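PDB 7KZW: FTT_1639c, which is of unknown function but forms the C-terminal, mainly beta-strand part of a predicted membrane protein. Local coordinates for residues A[4-16]-A[23-35]. The protein carries 3 engineered substitutions. Residues are numbered along the deposited sequence; the frame is centred on the assembly and turned at random.
Sequences QARELPLLKHGYS and YNMFGFCCDNTPS. Engineered in segment 23-35: Met25 (natural residue Ile).
Gly14 and Tyr23 face each other as a hydrogen-bonded antiparallel pair, Tyr23 N giving to Gly14 O (2.9 Å) and Gly14 N returning a longer bond to Tyr23 O. That carbonyl is gripped twice, because Asn24 ND2 reaches Tyr23 O at 3.0 Å from the opposite face of the carbonyl plane; ND2 also makes a weak bond to Glu127. With chi1 of 73°, which sets CG between the backbone N and the carbonyl carbon, the Tyr23 ring folds back over the glycine, and Gly14 N lies 3.5 Å above one ring face, near the rim. Lys12 crosses the phenol end, its CG touching Tyr23 OH. Farther along, Met25 N bonds almost straight to Lys12 O (2.8 Å, 174° at the hydrogen). Met25, an engineered methionine present as selenomethionine, offers its carbonyl O to both Leu11 N, at 2.7 Å, and, weakly, Lys12 N. Pro9 O accepts from Gly27 N, while the Pro9 ring slides along Asn32 and its CD meets Phe28 CE1 at 3.7 Å. In the turn beyond, Asn32 OD1 accepts from Cys29 N (2.7 Å), and a water links Asn32 O to Arg6 NH1, weakly at the arginine. Leu11 and Lys12 opposite the single residue Met25 form a classic beta bulge in the antiparallel hairpin of strands 6-16 and 21-27, whose second strand continues the sheet to strand 90-97.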
ATOM      1  N   GLN A   4     -12.718  12.135 -11.812  1.00 55.74           N
ATOM      2  CA  GLN A   4     -11.370  11.708 -12.037  1.00 53.02           C
ATOM      3  C   GLN A   4     -10.950  10.744 -10.899  1.00 47.23           C
ATOM      4  O   GLN A   4     -11.752   9.956 -10.493  1.00 55.63           O
ATOM      5  CB  GLN A   4     -10.459  12.943 -12.160  1.00 52.48           C
ATOM      6  CG  GLN A   4     -10.854  14.113 -11.264  1.00 57.86           C
ATOM      7  CD  GLN A   4      -9.763  15.150 -11.278  1.00 61.46           C
ATOM      8  OE1 GLN A   4      -8.851  15.039 -12.060  1.00 63.89           O
ATOM      9  NE2 GLN A   4      -9.788  16.068 -10.346  1.00 58.23           N
ATOM     10  N   ALA A   5      -9.740  10.887 -10.382  1.00 41.95           N
ATOM     11  CA  ALA A   5      -9.145   9.992  -9.394  1.00 35.36           C
ATOM     12  C   ALA A   5      -9.706  10.214  -7.991  1.00 32.93           C
ATOM     13  O   ALA A   5     -10.040  11.332  -7.602  1.00 39.72           O
ATOM     14  CB  ALA A   5      -7.625  10.154  -9.372  1.00 34.10           C
ATOM     15  N   ARG A   6      -9.799   9.121  -7.235  1.00 24.10           N
ATOM     16  CA  ARG A   6     -10.040   9.101  -5.800  1.00 22.87           C
ATOM     17  C   ARG A   6      -8.731   8.866  -5.075  1.00 19.87           C
ATOM     18  O   ARG A   6      -7.780   8.322  -5.644  1.00 21.48           O
ATOM     19  CB  ARG A   6     -10.945   7.914  -5.477  1.00 27.27           C
ATOM     20  CG  ARG A   6     -12.121   7.728  -6.433  1.00 33.43           C
ATOM     21  CD  ARG A   6     -13.113   6.807  -5.712  1.00 43.63           C
ATOM     22  NE  ARG A   6     -14.288   6.428  -6.482  1.00 44.56           N
ATOM     23  CZ  ARG A   6     -15.309   5.758  -5.948  1.00 43.66           C
ATOM     24  NH1 ARG A   6     -15.268   5.417  -4.663  1.00 35.55           N
ATOM     25  NH2 ARG A   6     -16.374   5.444  -6.685  1.00 43.47           N
ATOM     26  N   GLU A   7      -8.662   9.218  -3.787  1.00 18.64           N
ATOM     27  CA  GLU A   7      -7.475   8.895  -3.002  1.00 17.94           C
ATOM     28  C   GLU A   7      -7.540   7.455  -2.493  1.00 19.32           C
ATOM     29  O   GLU A   7      -8.595   7.006  -2.027  1.00 22.15           O
ATOM     30  CB  GLU A   7      -7.345   9.828  -1.787  1.00 21.33           C
ATOM     31  CG  GLU A   7      -6.047   9.565  -1.009  1.00 19.91           C
ATOM     32  CD  GLU A   7      -5.696  10.583   0.068  1.00 32.79           C
ATOM     33  OE1 GLU A   7      -6.602  10.968   0.840  1.00 28.94           O
ATOM     34  OE2 GLU A   7      -4.501  10.968   0.140  1.00 31.27           O
ATOM     35  N   LEU A   8      -6.438   6.713  -2.641  1.00 16.53           N
ATOM     36  CA  LEU A   8      -6.328   5.406  -2.044  1.00 19.04           C
ATOM     37  C   LEU A   8      -6.285   5.569  -0.530  1.00 16.28           C
ATOM     38  O   LEU A   8      -5.395   6.270  -0.015  1.00 16.46           O
ATOM     39  CB  LEU A   8      -5.041   4.759  -2.581  1.00 18.48           C
ATOM     40  CG  LEU A   8      -4.735   3.357  -2.073  1.00 19.11           C
ATOM     41  CD1 LEU A   8      -5.792   2.388  -2.535  1.00 20.89           C
ATOM     42  CD2 LEU A   8      -3.334   2.903  -2.541  1.00 20.91           C
ATOM     43  N   PRO A   9      -7.250   5.017   0.220  1.00 14.53           N
ATOM     44  CA  PRO A   9      -7.333   5.352   1.654  1.00 15.92           C
ATOM     45  C   PRO A   9      -6.233   4.713   2.505  1.00 15.47           C
ATOM     46  O   PRO A   9      -5.721   3.642   2.194  1.00 14.21           O
ATOM     47  CB  PRO A   9      -8.716   4.821   2.062  1.00 19.21           C
ATOM     48  CG  PRO A   9      -9.471   4.689   0.742  1.00 20.76           C
ATOM     49  CD  PRO A   9      -8.471   4.319  -0.265  1.00 15.27           C
ATOM     50  N   LEU A  10      -5.865   5.417   3.581  1.00 15.67           N
ATOM     51  CA  LEU A  10      -4.975   4.917   4.611  1.00 15.21           C
ATOM     52  C   LEU A  10      -5.845   4.200   5.647  1.00 15.24           C
ATOM     53  O   LEU A  10      -6.728   4.829   6.265  1.00 19.39           O
ATOM     54  CB  LEU A  10      -4.204   6.098   5.221  1.00 15.12           C
ATOM     55  CG  LEU A  10      -3.289   5.685   6.352  1.00 14.38           C
ATOM     56  CD1 LEU A  10      -2.132   4.856   5.906  1.00 18.63           C
ATOM     57  CD2 LEU A  10      -2.739   6.952   7.009  1.00 22.11           C
ATOM     58  N   LEU A  11      -5.654   2.904   5.811  1.00 15.71           N
ATOM     59  CA  LEU A  11      -6.451   2.128   6.769  1.00 16.25           C
ATOM     60  C   LEU A  11      -5.892   2.157   8.168  1.00 18.69           C
ATOM     61  O   LEU A  11      -6.668   2.228   9.144  1.00 20.13           O
ATOM     62  CB  LEU A  11      -6.476   0.662   6.385  1.00 18.19           C
ATOM     63  CG  LEU A  11      -7.389   0.260   5.266  1.00 21.56           C
ATOM     64  CD1 LEU A  11      -7.153  -1.192   4.833  1.00 21.41           C
ATOM     65  CD2 LEU A  11      -8.806   0.420   5.824  1.00 27.77           C
ATOM     66  N   LYS A  12      -4.569   2.099   8.295  1.00 16.76           N
ATOM     67  CA  LYS A  12      -3.952   1.863   9.595  1.00 17.06           C
ATOM     68  C   LYS A  12      -2.499   2.295   9.462  1.00 15.98           C
ATOM     69  O   LYS A  12      -1.923   2.258   8.372  1.00 14.80           O
ATOM     70  CB  LYS A  12      -3.989   0.340   9.884  1.00 23.72           C
ATOM     71  CG  LYS A  12      -3.730  -0.044  11.310  1.00 36.27           C
ATOM     72  CD  LYS A  12      -4.026  -1.544  11.535  1.00 38.98           C
ATOM     73  CE  LYS A  12      -4.226  -1.834  13.045  1.00 47.26           C
ATOM     74  NZ  LYS A  12      -3.360  -2.943  13.579  1.00 50.25           N
ATOM     75  N   HIS A  13      -1.911   2.723  10.565  1.00 14.98           N
ATOM     76  CA  HIS A  13      -0.467   2.963  10.609  1.00 14.24           C
ATOM     77  C   HIS A  13       0.037   2.594  11.992  1.00 15.50           C
ATOM     78  O   HIS A  13      -0.737   2.504  12.950  1.00 16.63           O
ATOM     79  CB  HIS A  13      -0.177   4.433  10.306  1.00 17.74           C
ATOM     80  CG  HIS A  13      -0.796   5.393  11.282  1.00 17.72           C
ATOM     81  ND1 HIS A  13      -0.112   5.917  12.351  1.00 21.28           N
ATOM     82  CD2 HIS A  13      -2.034   5.936  11.326  1.00 23.70           C
ATOM     83  CE1 HIS A  13      -0.909   6.730  13.030  1.00 23.64           C
ATOM     84  NE2 HIS A  13      -2.074   6.765  12.424  1.00 25.07           N
ATOM     85  N   GLY A  14       1.349   2.392  12.108  1.00 14.24           N
ATOM     86  CA  GLY A  14       1.923   2.056  13.402  1.00 15.92           C
ATOM     87  C   GLY A  14       3.426   1.949  13.301  1.00 15.13           C
ATOM     88  O   GLY A  14       4.018   2.177  12.237  1.00 13.69           O
ATOM     89  N   TYR A  15       4.044   1.604  14.425  1.00 15.40           N
ATOM     90  CA  TYR A  15       5.501   1.503  14.478  1.00 14.78           C
ATOM     91  C   TYR A  15       5.901   0.603  15.640  1.00 16.78           C
ATOM     92  O   TYR A  15       5.112   0.352  16.568  1.00 18.61           O
ATOM     93  CB  TYR A  15       6.166   2.896  14.621  1.00 14.72           C
ATOM     94  CG  TYR A  15       6.006   3.519  15.978  1.00 15.99           C
ATOM     95  CD1 TYR A  15       4.782   4.110  16.375  1.00 17.18           C
ATOM     96  CD2 TYR A  15       7.065   3.546  16.875  1.00 20.26           C
ATOM     97  CE1 TYR A  15       4.634   4.704  17.638  1.00 21.52           C
ATOM     98  CE2 TYR A  15       6.894   4.134  18.148  1.00 24.80           C
ATOM     99  CZ  TYR A  15       5.676   4.716  18.482  1.00 23.00           C
ATOM    100  OH  TYR A  15       5.445   5.313  19.716  1.00 29.42           O
ATOM    101  N   SER A  16       7.157   0.158  15.615  1.00 16.33           N
ATOM    102  CA  SER A  16       7.754  -0.606  16.717  1.00 17.61           C
ATOM    103  C   SER A  16       9.090   0.020  17.038  1.00 18.61           C
ATOM    104  O   SER A  16       9.985   0.010  16.189  1.00 19.97           O
ATOM    105  CB  SER A  16       7.977  -2.077  16.317  1.00 21.90           C
ATOM    106  OG  SER A  16       8.854  -2.713  17.261  1.00 26.01           O
ATOM    107  N   TYR A  23       4.895   1.461   9.571  1.00 12.16           N
ATOM    108  CA  TYR A  23       4.162   1.098   8.375  1.00 12.48           C
ATOM    109  C   TYR A  23       2.960   1.988   8.163  1.00 11.55           C
ATOM    110  O   TYR A  23       2.440   2.657   9.079  1.00 12.52           O
ATOM    111  CB  TYR A  23       3.736  -0.376   8.398  1.00 14.09           C
ATOM    112  CG  TYR A  23       2.628  -0.612   9.372  1.00 16.03           C
ATOM    113  CD1 TYR A  23       1.292  -0.529   8.961  1.00 18.09           C
ATOM    114  CD2 TYR A  23       2.889  -0.860  10.718  1.00 16.54           C
ATOM    115  CE1 TYR A  23       0.262  -0.734   9.870  1.00 21.46           C
ATOM    116  CE2 TYR A  23       1.826  -1.031  11.660  1.00 18.50           C
ATOM    117  CZ  TYR A  23       0.533  -0.961  11.198  1.00 19.47           C
ATOM    118  OH  TYR A  23      -0.537  -1.160  12.081  1.00 24.48           O
ATOM    119  N   ASN A  24       2.515   2.011   6.906  1.00 10.94           N
ATOM    120  CA  ASN A  24       1.197   2.527   6.510  1.00 11.57           C
ATOM    121  C   ASN A  24       0.519   1.405   5.734  1.00 11.73           C
ATOM    122  O   ASN A  24       1.128   0.813   4.812  1.00 13.37           O
ATOM    123  CB  ASN A  24       1.290   3.730   5.554  1.00 12.50           C
ATOM    124  CG  ASN A  24       1.549   5.093   6.229  1.00 11.93           C
ATOM    125  OD1 ASN A  24       1.444   6.119   5.556  1.00 16.92           O
ATOM    126  ND2 ASN A  24       1.767   5.132   7.572  1.00 14.21           N
HETATM  127  N   MSE A  25      -0.738   1.103   6.058  1.00 11.76           N
HETATM  128  CA  MSE A  25      -1.521   0.122   5.315  1.00 11.65           C
HETATM  129  C   MSE A  25      -2.585   0.869   4.522  1.00 12.16           C
HETATM  130  O   MSE A  25      -3.362   1.615   5.118  1.00 13.40           O
HETATM  131  CB  MSE A  25      -2.205  -0.827   6.307  1.00 12.83           C
HETATM  132  CG  MSE A  25      -2.965  -1.952   5.666  1.00 15.24           C
HETATM  133 SE   MSE A  25      -1.820  -3.252   4.845  0.42 16.07          SE
HETATM  134  CE  MSE A  25      -1.205  -4.183   6.412  1.00 20.20           C
ATOM    135  N   PHE A  26      -2.606   0.651   3.209  1.00 10.95           N
ATOM    136  CA  PHE A  26      -3.579   1.277   2.325  1.00 11.83           C
ATOM    137  C   PHE A  26      -4.602   0.260   1.877  1.00 11.66           C
ATOM    138  O   PHE A  26      -4.246  -0.909   1.601  1.00 12.60           O
ATOM    139  CB  PHE A  26      -2.884   1.869   1.107  1.00 12.51           C
ATOM    140  CG  PHE A  26      -1.848   2.895   1.467  1.00 11.90           C
ATOM    141  CD1 PHE A  26      -2.240   4.158   1.834  1.00 13.42           C
ATOM    142  CD2 PHE A  26      -0.498   2.582   1.504  1.00 12.39           C
ATOM    143  CE1 PHE A  26      -1.305   5.131   2.187  1.00 15.07           C
ATOM    144  CE2 PHE A  26       0.450   3.534   1.845  1.00 14.81           C
ATOM    145  CZ  PHE A  26       0.052   4.798   2.198  1.00 14.55           C
ATOM    146  N   GLY A  27      -5.859   0.677   1.779  1.00 13.23           N
ATOM    147  CA  GLY A  27      -6.925  -0.209   1.356  1.00 14.35           C
ATOM    148  C   GLY A  27      -8.271   0.414   1.694  1.00 15.30           C
ATOM    149  O   GLY A  27      -8.359   1.617   1.916  1.00 18.10           O
ATOM    150  N   PHE A  28      -9.292  -0.435   1.795  1.00 15.66           N
ATOM    151  CA  PHE A  28     -10.665   0.053   1.917  1.00 15.72           C
ATOM    152  C   PHE A  28     -11.330  -0.509   3.169  1.00 18.38           C
ATOM    153  O   PHE A  28     -10.943  -1.557   3.694  1.00 19.39           O
ATOM    154  CB  PHE A  28     -11.498  -0.347   0.688  1.00 18.18           C
ATOM    155  CG  PHE A  28     -10.917   0.160  -0.602  1.00 16.38           C
ATOM    156  CD1 PHE A  28     -11.192   1.451  -1.019  1.00 17.14           C
ATOM    157  CD2 PHE A  28     -10.106  -0.657  -1.406  1.00 22.40           C
ATOM    158  CE1 PHE A  28     -10.640   1.980  -2.178  1.00 20.39           C
ATOM    159  CE2 PHE A  28      -9.569  -0.155  -2.601  1.00 29.87           C
ATOM    160  CZ  PHE A  28      -9.852   1.171  -2.986  1.00 25.68           C
ATOM    161  N   CYS A  29     -12.379   0.171   3.618  1.00 20.59           N
ATOM    162  CA  CYS A  29     -13.233  -0.285   4.715  1.00 24.60           C
ATOM    163  C   CYS A  29     -14.712  -0.244   4.318  1.00 30.85           C
ATOM    164  O   CYS A  29     -15.073  -0.123   3.141  1.00 31.05           O
ATOM    165  CB  CYS A  29     -12.886   0.551   5.951  1.00 31.32           C
ATOM    166  SG  CYS A  29     -13.313   2.301   5.814  1.00 35.84           S
ATOM    167  N   CYS A  30     -15.607  -0.314   5.328  1.00 29.75           N
ATOM    168  CA  CYS A  30     -17.040  -0.475   5.080  0.55 33.59           C
ATOM    169  C   CYS A  30     -17.661   0.749   4.406  1.00 35.07           C
ATOM    170  O   CYS A  30     -18.655   0.625   3.677  1.00 44.63           O
ATOM    171  CB  CYS A  30     -17.761  -0.757   6.398  0.55 37.67           C
ATOM    172  SG  CYS A  30     -19.517  -0.950   6.220  0.55 43.00           S
ATOM    173  N   ASP A  31     -17.147   1.951   4.696  1.00 33.24           N
ATOM    174  CA  ASP A  31     -17.747   3.177   4.161  1.00 34.12           C
ATOM    175  C   ASP A  31     -17.056   3.675   2.899  1.00 31.43           C
ATOM    176  O   ASP A  31     -17.415   4.735   2.367  1.00 34.68           O
ATOM    177  CB  ASP A  31     -17.882   4.290   5.236  1.00 39.10           C
ATOM    178  CG  ASP A  31     -16.527   4.888   5.710  1.00 41.04           C
ATOM    179  OD1 ASP A  31     -15.461   4.684   5.106  1.00 37.92           O
ATOM    180  OD2 ASP A  31     -16.552   5.603   6.730  1.00 50.04           O
ATOM    181  N   ASN A  32     -16.133   2.922   2.384  1.00 31.14           N
ATOM    182  CA  ASN A  32     -15.436   3.399   1.203  1.00 36.37           C
ATOM    183  C   ASN A  32     -15.101   2.282   0.242  1.00 29.71           C
ATOM    184  O   ASN A  32     -14.334   2.537  -0.706  1.00 31.87           O
ATOM    185  CB  ASN A  32     -14.199   4.301   1.490  1.00 29.49           C
ATOM    186  CG  ASN A  32     -13.050   3.560   2.170  1.00 25.96           C
ATOM    187  OD1 ASN A  32     -12.995   2.352   2.180  1.00 23.46           O
ATOM    188  ND2 ASN A  32     -12.130   4.311   2.754  1.00 32.46           N
ATOM    189  N   THR A  33     -15.726   1.071   0.388  1.00 28.15           N
ATOM    190  CA  THR A  33     -15.418   0.052  -0.652  1.00 23.81           C
ATOM    191  C   THR A  33     -16.304   0.201  -1.876  1.00 23.90           C
ATOM    192  O   THR A  33     -17.528   0.012  -1.799  1.00 25.43           O
ATOM    193  CB  THR A  33     -15.464  -1.406  -0.213  1.00 26.31           C
ATOM    194  OG1 THR A  33     -14.585  -1.594   0.895  1.00 27.05           O
ATOM    195  CG2 THR A  33     -14.974  -2.306  -1.351  1.00 26.10           C
ATOM    196  N   PRO A  34     -15.742   0.568  -3.015  1.00 22.60           N
ATOM    197  CA  PRO A  34     -16.556   0.844  -4.192  1.00 23.68           C
ATOM    198  C   PRO A  34     -17.326  -0.379  -4.665  1.00 26.19           C
ATOM    199  O   PRO A  34     -16.924  -1.535  -4.468  1.00 25.79           O
ATOM    200  CB  PRO A  34     -15.504   1.274  -5.232  1.00 30.48           C
ATOM    201  CG  PRO A  34     -14.407   1.788  -4.439  1.00 28.55           C
ATOM    202  CD  PRO A  34     -14.317   0.857  -3.257  1.00 25.62           C
ATOM    203  N   SER A  35     -18.426  -0.089  -5.322  1.00 28.07           N
ATOM    204  CA  SER A  35     -19.270  -1.120  -5.891  1.00 27.34           C
ATOM    205  C   SER A  35     -18.455  -1.935  -6.887  1.00 26.04           C
ATOM    206  O   SER A  35     -17.592  -1.400  -7.597  1.00 30.49           O
ATOM    207  CB  SER A  35     -20.462  -0.435  -6.576  1.00 32.29           C
ATOM    208  OG  SER A  35     -21.020  -1.255  -7.577  1.00 39.98           O
TER
HETATM  209  O   HOH W   1     -13.205   4.385  -2.757  1.00 32.55           O